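Local structure of coclaurine N-methyltransferase (Coptis japonica, 6GKV) at residues 53-58 with 265-270; 198-201 with 205-208. The protein catalyses the transfer of a methyl group from S-adenosyl-L-methionine to the ring nitrogen of coclaurine, a tetrahydroisoquinoline, in plant alkaloid biosynthesis. All coordinates share one frame; numbering follows the deposited sequence.

Contact 1. Residues 53-58 with 265-270; sequences NLTHSL and LYFQDD
With chi1 at 51°, OG1 of T55 sits between the backbone N and the carbonyl carbon, which leaves CG2 beside the N and brings this methyl out against Y266 and F267. F267 carries its ring beside its backbone N (chi1 -73°), and the outer rim of the ring reaches helix 44-58. The T55 methyl meets both aromatic residues. Its CG2 is 3.9 Å from CB of Y266, at the root of that side chain. The same methyl, CG2 of T55, is 4.0 Å from CE2 of F267. The end of the F267 ring also meets the helix backbone, with CZ of F267 3.6 Å from O of T55. The carbonyl meets this ring obliquely. No hydrogen bond crosses between the segments; a methyl and a backbone carbonyl make van der Waals contact with the aromatic residues. The hydroxyl of T55 turns back into its own helix, where I51 O and Q52 O are its partners. The contact joins the C-terminal part of helix 44-58 to the loop that runs from strand 257-258 to strand 272-279, an edge strand of the Rossmann-like methyltransferase sheet within this chain. That loop folds on itself through Q268, whose NE2 donates to O of L265 at 2.8 Å. The bond is nearly straight, at 176° on the hydrogen, and the acceptor lies in the plane of the Q268 amide. The homodimer partner packs on the same loop. NE2 of Q268 also bonds O of L265 of the second subunit, and OH of Y266 is hydrogen-bonded to ND1 of H276 of that subunit.

Contact 2. Residues 198-201 with 205-208; sequences ELFE and NYEL. With SAH (S-adenosyl-L-homocysteine), chain C; F2W (6,7-dimethoxy-2-methyl-1,2,3,4-tetrahydroisoquinolin-2-ium), chain D.
The backbone of F200 and E201 makes a short 3-10 turn after strand 191-197, and the CA atoms of F200 and Y206 are 7.7 Å apart across the contact. Y206 donates its phenol hydroxyl to the F200 carbonyl, with OH of Y206 2.9 Å from O of F200. The hydroxyl sits well above the carbonyl plane, and the carbonyl oxygen lies at the edge of the tyrosine ring. One side of that ring also packs on the F200 side chain. CE1 of Y206 is 3.5 Å from CB of F200, and CD1 of Y206 is 3.6 Å from CD2 of F200. The two rings are nearly parallel, with planes at 16°, but they are slid apart and hardly overlap. N205 is the N-cap of helix 206-215. Its OD1 accepts from N of L208 at 2.9 Å, and its chi1 of -172° swings the amide to this place. The start of the same loop lines the active site. OE1 of E198 accepts a hydrogen bond from NAH of bound N-methylheliamine at 2.8 Å. OE2 of E198 is held by N of C94. CD1 of L199 packs 3.4 Å from O4' of S-adenosyl-L-homocysteine. The contact thus ties the loop after strand 191-197 to the first turn of helix 206-215. L209, L210 and I213 of that helix pack on F200, while OE2 of E201 is hydrogen-bonded to N of I228 on strand 221-230.

How the contacts relate
Both contacts are buried where their residues touch, but contact 2 lies nearer the centre of the chain and contact 1 faces the dimer partner. Contact 2 is also nested along the chain inside the loop that contact 1 closes. Their centres are 10 Å apart and they meet directly. F267 packs on Y206 with the rings edge-to-face, and L58 also touches Y206. Y206, part of contact 2, therefore also packs on contact 1. No hydrogen bond joins the segments of contact 1, and its loop makes polar links to the second subunit. Contact 2 adds a tyrosine-to-carbonyl hydrogen bond, and its loop carries residues of both ligand pockets.

Contact 1. Residues 53-58 with 265-270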
ATOM      1  N   ASN A  53      -9.040   2.167  -9.587  1.00 38.16           N
ATOM      2  CA  ASN A  53      -9.649   2.944 -10.637  1.00 39.44           C
ATOM      3  C   ASN A  53      -8.675   3.990 -11.133  1.00 47.57           C
ATOM      4  O   ASN A  53      -8.501   4.172 -12.338  1.00 50.13           O
ATOM      5  CB  ASN A  53     -10.928   3.605 -10.142  1.00 49.79           C
ATOM      6  CG  ASN A  53     -12.043   2.615  -9.942  1.00 56.63           C
ATOM      7  OD1 ASN A  53     -11.925   1.461 -10.345  1.00 66.63           O
ATOM      8  ND2 ASN A  53     -13.142   3.056  -9.324  1.00 51.38           N
ATOM      9  N   LEU A  54      -8.007   4.651 -10.197  1.00 42.96           N
ATOM     10  CA  LEU A  54      -7.036   5.658 -10.573  1.00 45.30           C
ATOM     11  C   LEU A  54      -5.724   5.045 -11.125  1.00 48.85           C
ATOM     12  O   LEU A  54      -5.236   5.476 -12.166  1.00 50.66           O
ATOM     13  CB  LEU A  54      -6.752   6.583  -9.383  1.00 40.06           C
ATOM     14  CG  LEU A  54      -5.958   7.835  -9.767  1.00 42.28           C
ATOM     15  CD1 LEU A  54      -6.609   8.523 -10.961  1.00 29.09           C
ATOM     16  CD2 LEU A  54      -5.819   8.788  -8.599  1.00 38.04           C
ATOM     17  N   THR A  55      -5.157   4.041 -10.460  1.00 45.74           N
ATOM     18  CA  THR A  55      -3.921   3.432 -10.972  1.00 46.62           C
ATOM     19  C   THR A  55      -4.116   2.954 -12.407  1.00 51.06           C
ATOM     20  O   THR A  55      -3.222   3.078 -13.238  1.00 61.33           O
ATOM     21  CB  THR A  55      -3.441   2.245 -10.122  1.00 36.83           C
ATOM     22  OG1 THR A  55      -4.531   1.333  -9.935  1.00 47.94           O
ATOM     23  CG2 THR A  55      -2.956   2.720  -8.759  1.00 34.16           C
ATOM     24  N   HIS A  56      -5.300   2.441 -12.706  1.00 49.87           N
ATOM     25  CA  HIS A  56      -5.567   1.869 -14.018  1.00 48.92           C
ATOM     26  C   HIS A  56      -5.825   2.935 -15.085  1.00 56.73           C
ATOM     27  O   HIS A  56      -5.383   2.796 -16.237  1.00 52.61           O
ATOM     28  CB  HIS A  56      -6.749   0.913 -13.938  1.00 55.12           C
ATOM     29  CG  HIS A  56      -6.381  -0.442 -13.415  1.00 77.86           C
ATOM     30  ND1 HIS A  56      -6.053  -0.670 -12.090  1.00 68.33           N
ATOM     31  CD2 HIS A  56      -6.253  -1.639 -14.036  1.00 82.15           C
ATOM     32  CE1 HIS A  56      -5.752  -1.939 -11.926  1.00 71.55           C
ATOM     33  NE2 HIS A  56      -5.862  -2.555 -13.094  1.00 77.06           N
ATOM     34  N   SER A  57      -6.533   3.996 -14.712  1.00 47.50           N
ATOM     35  CA  SER A  57      -6.879   5.019 -15.690  1.00 43.38           C
ATOM     36  C   SER A  57      -5.632   5.792 -16.107  1.00 43.03           C
ATOM     37  O   SER A  57      -5.501   6.184 -17.268  1.00 47.12           O
ATOM     38  CB  SER A  57      -7.965   5.966 -15.144  1.00 42.94           C
ATOM     39  OG  SER A  57      -7.571   6.599 -13.940  1.00 54.00           O
ATOM     40  N   LEU A  58      -4.710   6.002 -15.168  1.00 40.53           N
ATOM     41  CA  LEU A  58      -3.461   6.687 -15.483  1.00 34.25           C
ATOM     42  C   LEU A  58      -2.633   5.926 -16.522  1.00 42.99           C
ATOM     43  O   LEU A  58      -1.987   6.557 -17.385  1.00 49.38           O
ATOM     44  CB  LEU A  58      -2.643   6.914 -14.211  1.00 30.98           C
ATOM     45  CG  LEU A  58      -3.310   7.913 -13.243  1.00 39.26           C
ATOM     46  CD1 LEU A  58      -2.569   7.973 -11.933  1.00 39.70           C
ATOM     47  CD2 LEU A  58      -3.403   9.304 -13.841  1.00 36.91           C
ATOM     48  N   LEU A 265       3.625   1.976  -4.969  1.00 46.36           N
ATOM     49  CA  LEU A 265       3.711   0.556  -4.702  1.00 46.26           C
ATOM     50  C   LEU A 265       3.017  -0.208  -5.831  1.00 48.68           C
ATOM     51  O   LEU A 265       3.222  -1.418  -6.003  1.00 41.70           O
ATOM     52  CB  LEU A 265       3.075   0.208  -3.346  1.00 47.05           C
ATOM     53  CG  LEU A 265       3.685   0.857  -2.086  1.00 48.60           C
ATOM     54  CD1 LEU A 265       3.003   0.368  -0.824  1.00 32.83           C
ATOM     55  CD2 LEU A 265       5.203   0.648  -1.985  1.00 41.64           C
ATOM     56  N   TYR A 266       2.183   0.501  -6.592  1.00 43.63           N
ATOM     57  CA  TYR A 266       1.362  -0.138  -7.616  1.00 39.54           C
ATOM     58  C   TYR A 266       1.967   0.047  -8.992  1.00 37.76           C
ATOM     59  O   TYR A 266       1.364  -0.320 -10.000  1.00 35.22           O
ATOM     60  CB  TYR A 266      -0.060   0.420  -7.591  1.00 39.33           C
ATOM     61  CG  TYR A 266      -0.899  -0.049  -6.415  1.00 41.68           C
ATOM     62  CD1 TYR A 266      -1.426  -1.348  -6.384  1.00 39.17           C
ATOM     63  CD2 TYR A 266      -1.173   0.795  -5.351  1.00 43.01           C
ATOM     64  CE1 TYR A 266      -2.186  -1.797  -5.327  1.00 31.39           C
ATOM     65  CE2 TYR A 266      -1.958   0.356  -4.259  1.00 43.47           C
ATOM     66  CZ  TYR A 266      -2.461  -0.939  -4.265  1.00 42.09           C
ATOM     67  OH  TYR A 266      -3.237  -1.383  -3.216  1.00 42.59           O
ATOM     68  N   PHE A 267       3.159   0.634  -9.021  1.00 32.57           N
ATOM     69  CA  PHE A 267       3.860   0.916 -10.270  1.00 37.89           C
ATOM     70  C   PHE A 267       5.281   0.338 -10.183  1.00 43.88           C
ATOM     71  O   PHE A 267       6.277   1.067 -10.097  1.00 40.70           O
ATOM     72  CB  PHE A 267       3.863   2.432 -10.556  1.00 38.92           C
ATOM     73  CG  PHE A 267       2.512   2.962 -10.989  1.00 33.69           C
ATOM     74  CD1 PHE A 267       2.076   2.811 -12.314  1.00 38.54           C
ATOM     75  CD2 PHE A 267       1.682   3.596 -10.082  1.00 26.03           C
ATOM     76  CE1 PHE A 267       0.827   3.275 -12.719  1.00 36.90           C
ATOM     77  CE2 PHE A 267       0.421   4.037 -10.460  1.00 31.65           C
ATOM     78  CZ  PHE A 267      -0.007   3.891 -11.790  1.00 36.42           C
ATOM     79  N   GLN A 268       5.348  -0.993 -10.178  1.00 45.09           N
ATOM     80  CA  GLN A 268       6.588  -1.705  -9.919  1.00 48.37           C
ATOM     81  C   GLN A 268       6.882  -2.717 -11.009  1.00 50.15           C
ATOM     82  O   GLN A 268       7.486  -3.762 -10.741  1.00 43.75           O
ATOM     83  CB  GLN A 268       6.537  -2.402  -8.551  1.00 46.74           C
ATOM     84  CG  GLN A 268       6.554  -1.421  -7.404  1.00 46.11           C
ATOM     85  CD  GLN A 268       6.846  -2.064  -6.061  1.00 49.53           C
ATOM     86  OE1 GLN A 268       7.992  -2.368  -5.743  1.00 45.28           O
ATOM     87  NE2 GLN A 268       5.804  -2.260  -5.258  1.00 51.90           N
ATOM     88  N   ASP A 269       6.457  -2.393 -12.233  1.00 48.92           N
ATOM     89  CA  ASP A 269       6.749  -3.215 -13.396  1.00 49.99           C
ATOM     90  C   ASP A 269       8.232  -3.214 -13.788  1.00 51.33           C
ATOM     91  O   ASP A 269       8.697  -4.172 -14.388  1.00 55.31           O
ATOM     92  CB  ASP A 269       5.916  -2.763 -14.582  1.00 53.73           C
ATOM     93  CG  ASP A 269       4.453  -3.077 -14.417  1.00 62.44           C
ATOM     94  OD1 ASP A 269       4.096  -3.768 -13.445  1.00 68.23           O
ATOM     95  OD2 ASP A 269       3.652  -2.657 -15.275  1.00 60.42           O
ATOM     96  N   ASP A 270       8.965  -2.150 -13.467  1.00 50.96           N
ATOM     97  CA  ASP A 270      10.349  -2.017 -13.934  1.00 55.82           C
ATOM     98  C   ASP A 270      11.275  -1.497 -12.844  1.00 52.81           C
ATOM     99  O   ASP A 270      12.466  -1.279 -13.077  1.00 58.06           O
ATOM    100  CB  ASP A 270      10.436  -1.076 -15.145  1.00 53.60           C
ATOM    101  CG  ASP A 270       9.422  -1.404 -16.217  1.00 51.66           C
ATOM    102  OD1 ASP A 270       9.599  -2.401 -16.948  1.00 50.47           O
ATOM    103  OD2 ASP A 270       8.429  -0.660 -16.312  1.00 49.60           O
TER

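Contact 2. Residues 198-201 with 205-208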
ATOM      1  N   GLU A 198       9.399  15.556  -5.802  1.00 44.22           N
ATOM      2  CA  GLU A 198       8.109  16.205  -6.028  1.00 45.65           C
ATOM      3  C   GLU A 198       7.963  16.613  -7.483  1.00 41.27           C
ATOM      4  O   GLU A 198       7.790  17.776  -7.791  1.00 46.52           O
ATOM      5  CB  GLU A 198       7.927  17.401  -5.079  1.00 39.75           C
ATOM      6  CG  GLU A 198       7.806  16.967  -3.618  1.00 41.18           C
ATOM      7  CD  GLU A 198       7.479  18.095  -2.660  1.00 44.27           C
ATOM      8  OE1 GLU A 198       6.960  19.147  -3.103  1.00 39.89           O
ATOM      9  OE2 GLU A 198       7.761  17.934  -1.454  1.00 46.99           O
ATOM     10  N   LEU A 199       8.024  15.623  -8.370  1.00 43.44           N
ATOM     11  CA  LEU A 199       7.894  15.851  -9.802  1.00 42.96           C
ATOM     12  C   LEU A 199       6.665  15.133 -10.338  1.00 45.50           C
ATOM     13  O   LEU A 199       5.932  15.670 -11.170  1.00 54.55           O
ATOM     14  CB  LEU A 199       9.136  15.364 -10.536  1.00 45.80           C
ATOM     15  CG  LEU A 199       9.028  15.327 -12.063  1.00 47.45           C
ATOM     16  CD1 LEU A 199       9.062  16.741 -12.640  1.00 32.08           C
ATOM     17  CD2 LEU A 199      10.118  14.450 -12.668  1.00 44.68           C
ATOM     18  N   PHE A 200       6.438  13.929  -9.823  1.00 34.98           N
ATOM     19  CA  PHE A 200       5.380  13.027 -10.292  1.00 31.28           C
ATOM     20  C   PHE A 200       3.990  13.589 -10.154  1.00 34.13           C
ATOM     21  O   PHE A 200       3.097  13.222 -10.925  1.00 44.61           O
ATOM     22  CB  PHE A 200       5.446  11.686  -9.532  1.00 40.81           C
ATOM     23  CG  PHE A 200       6.501  10.750 -10.040  1.00 41.48           C
ATOM     24  CD1 PHE A 200       7.658  11.234 -10.639  1.00 42.29           C
ATOM     25  CD2 PHE A 200       6.314   9.376  -9.967  1.00 51.01           C
ATOM     26  CE1 PHE A 200       8.636  10.359 -11.138  1.00 52.18           C
ATOM     27  CE2 PHE A 200       7.288   8.489 -10.474  1.00 46.95           C
ATOM     28  CZ  PHE A 200       8.446   8.981 -11.056  1.00 38.26           C
ATOM     29  N   GLU A 201       3.802  14.470  -9.168  1.00 29.55           N
ATOM     30  CA  GLU A 201       2.530  15.169  -8.972  1.00 40.67           C
ATOM     31  C   GLU A 201       2.029  15.913 -10.227  1.00 41.63           C
ATOM     32  O   GLU A 201       0.832  16.210 -10.351  1.00 37.68           O
ATOM     33  CB  GLU A 201       2.650  16.162  -7.805  1.00 41.09           C
ATOM     34  CG  GLU A 201       2.809  15.494  -6.412  1.00 40.33           C
ATOM     35  CD  GLU A 201       4.257  15.365  -5.968  1.00 40.31           C
ATOM     36  OE1 GLU A 201       5.122  15.059  -6.804  1.00 41.61           O
ATOM     37  OE2 GLU A 201       4.539  15.604  -4.774  1.00 47.28           O
ATOM     38  N   ASN A 205       0.774   9.267 -16.531  1.00 41.54           N
ATOM     39  CA  ASN A 205       1.063   7.853 -16.738  1.00 41.65           C
ATOM     40  C   ASN A 205       2.400   7.425 -16.118  1.00 52.24           C
ATOM     41  O   ASN A 205       3.450   7.470 -16.772  1.00 47.46           O
ATOM     42  CB  ASN A 205       1.048   7.506 -18.226  1.00 34.34           C
ATOM     43  CG  ASN A 205       1.142   6.011 -18.476  1.00 46.11           C
ATOM     44  OD1 ASN A 205       1.749   5.273 -17.699  1.00 41.81           O
ATOM     45  ND2 ASN A 205       0.537   5.552 -19.565  1.00 51.94           N
ATOM     46  N   TYR A 206       2.319   6.948 -14.874  1.00 51.91           N
ATOM     47  CA  TYR A 206       3.481   6.603 -14.063  1.00 45.46           C
ATOM     48  C   TYR A 206       4.175   5.331 -14.523  1.00 38.52           C
ATOM     49  O   TYR A 206       5.386   5.170 -14.364  1.00 47.53           O
ATOM     50  CB  TYR A 206       3.055   6.444 -12.612  1.00 50.33           C
ATOM     51  CG  TYR A 206       2.584   7.708 -11.932  1.00 48.68           C
ATOM     52  CD1 TYR A 206       3.348   8.862 -11.958  1.00 45.72           C
ATOM     53  CD2 TYR A 206       1.376   7.737 -11.253  1.00 52.53           C
ATOM     54  CE1 TYR A 206       2.920  10.008 -11.327  1.00 46.24           C
ATOM     55  CE2 TYR A 206       0.939   8.878 -10.616  1.00 52.43           C
ATOM     56  CZ  TYR A 206       1.709  10.013 -10.657  1.00 47.83           C
ATOM     57  OH  TYR A 206       1.276  11.158 -10.007  1.00 44.45           O
ATOM     58  N   GLU A 207       3.410   4.415 -15.089  1.00 37.53           N
ATOM     59  CA  GLU A 207       4.012   3.206 -15.649  1.00 45.15           C
ATOM     60  C   GLU A 207       4.989   3.576 -16.788  1.00 44.25           C
ATOM     61  O   GLU A 207       6.096   3.031 -16.856  1.00 47.22           O
ATOM     62  CB  GLU A 207       2.923   2.234 -16.143  1.00 48.77           C
ATOM     63  CG  GLU A 207       3.446   1.004 -16.884  1.00 57.50           C
ATOM     64  CD  GLU A 207       2.354   0.252 -17.641  1.00 69.97           C
ATOM     65  OE1 GLU A 207       1.206   0.210 -17.161  1.00 72.79           O
ATOM     66  OE2 GLU A 207       2.637  -0.287 -18.730  1.00 78.38           O
ATOM     67  N   LEU A 208       4.595   4.509 -17.662  1.00 41.17           N
ATOM     68  CA  LEU A 208       5.476   4.925 -18.772  1.00 50.13           C
ATOM     69  C   LEU A 208       6.656   5.747 -18.259  1.00 46.45           C
ATOM     70  O   LEU A 208       7.788   5.509 -18.644  1.00 49.86           O
ATOM     71  CB  LEU A 208       4.713   5.717 -19.838  1.00 45.83           C
ATOM     72  CG  LEU A 208       3.792   4.900 -20.753  1.00 51.91           C
ATOM     73  CD1 LEU A 208       3.107   5.793 -21.777  1.00 54.04           C
ATOM     74  CD2 LEU A 208       4.547   3.782 -21.458  1.00 50.46           C
TER
HETATM   75  N   SAH C 501      12.781  19.377  -7.154  1.00 52.43           N
HETATM   76  CA  SAH C 501      12.847  20.804  -6.875  1.00 58.27           C
HETATM   77  CB  SAH C 501      11.571  21.505  -7.319  1.00 61.14           C
HETATM   78  CG  SAH C 501      10.286  20.692  -7.197  1.00 62.33           C
HETATM   79  SD  SAH C 501       8.892  21.555  -7.975  1.00 71.02           S
HETATM   80  C   SAH C 501      13.084  21.080  -5.398  1.00 56.36           C
HETATM   81  O   SAH C 501      12.892  20.165  -4.597  1.00 58.08           O
HETATM   82  OXT SAH C 501      13.455  22.195  -4.991  1.00 51.87           O
HETATM   83  C5' SAH C 501       8.881  20.474  -9.433  1.00 53.42           C
HETATM   84  C4' SAH C 501      10.114  20.609 -10.335  1.00 68.55           C
HETATM   85  O4' SAH C 501       9.992  19.764 -11.469  1.00 70.32           O
HETATM   86  C3' SAH C 501      10.303  22.023 -10.869  1.00 76.99           C
HETATM   87  O3' SAH C 501      11.678  22.303 -10.928  1.00 82.08           O
HETATM   88  C2' SAH C 501       9.796  21.984 -12.289  1.00 71.42           C
HETATM   89  O2' SAH C 501      10.541  22.893 -13.061  1.00 71.09           O
HETATM   90  C1' SAH C 501      10.056  20.527 -12.668  1.00 67.04           C
HETATM   91  N9  SAH C 501       9.118  20.008 -13.688  1.00 62.24           N
HETATM   92  C8  SAH C 501       7.739  20.036 -13.680  1.00 66.04           C
HETATM   93  N7  SAH C 501       7.290  19.447 -14.819  1.00 65.32           N
HETATM   94  C5  SAH C 501       8.363  19.045 -15.555  1.00 60.28           C
HETATM   95  C6  SAH C 501       8.490  18.405 -16.794  1.00 69.53           C
HETATM   96  N6  SAH C 501       7.414  18.059 -17.506  1.00 75.98           N
HETATM   97  N1  SAH C 501       9.752  18.131 -17.288  1.00 67.44           N
HETATM   98  C2  SAH C 501      10.875  18.494 -16.565  1.00 60.64           C
HETATM   99  N3  SAH C 501      10.745  19.123 -15.344  1.00 50.05           N
HETATM  100  C4  SAH C 501       9.511  19.395 -14.852  1.00 51.24           C
HETATM  101  CAM F2W D 502       1.544  24.566  -1.355  1.00 42.62           C
HETATM  102  OAK F2W D 502       0.844  23.350  -1.704  1.00 40.22           O
HETATM  103  CAB F2W D 502       1.633  22.562  -2.505  1.00 40.37           C
HETATM  104  CAA F2W D 502       2.942  22.900  -2.867  1.00 46.93           C
HETATM  105  CAF F2W D 502       3.644  22.030  -3.697  1.00 47.90           C
HETATM  106  CAJ F2W D 502       4.954  22.260  -4.077  1.00 54.78           C
HETATM  107  CAI F2W D 502       5.466  21.560  -5.377  1.00 59.35           C
HETATM  108  NAH F2W D 502       5.272  20.124  -5.118  1.00 65.15           N
HETATM  109  CAO F2W D 502       5.505  19.540  -6.453  1.00 72.54           C
HETATM  110  CAG F2W D 502       3.814  20.102  -4.970  1.00 50.62           C
HETATM  111  CAE F2W D 502       3.095  20.835  -4.079  1.00 40.96           C
HETATM  112  CAD F2W D 502       1.782  20.514  -3.746  1.00 34.43           C
HETATM  113  CAC F2W D 502       1.069  21.367  -2.922  1.00 27.17           C
HETATM  114  OAL F2W D 502      -0.224  21.155  -2.522  1.00 42.38           O
HETATM  115  CAN F2W D 502      -0.882  19.934  -2.911  1.00 31.92           C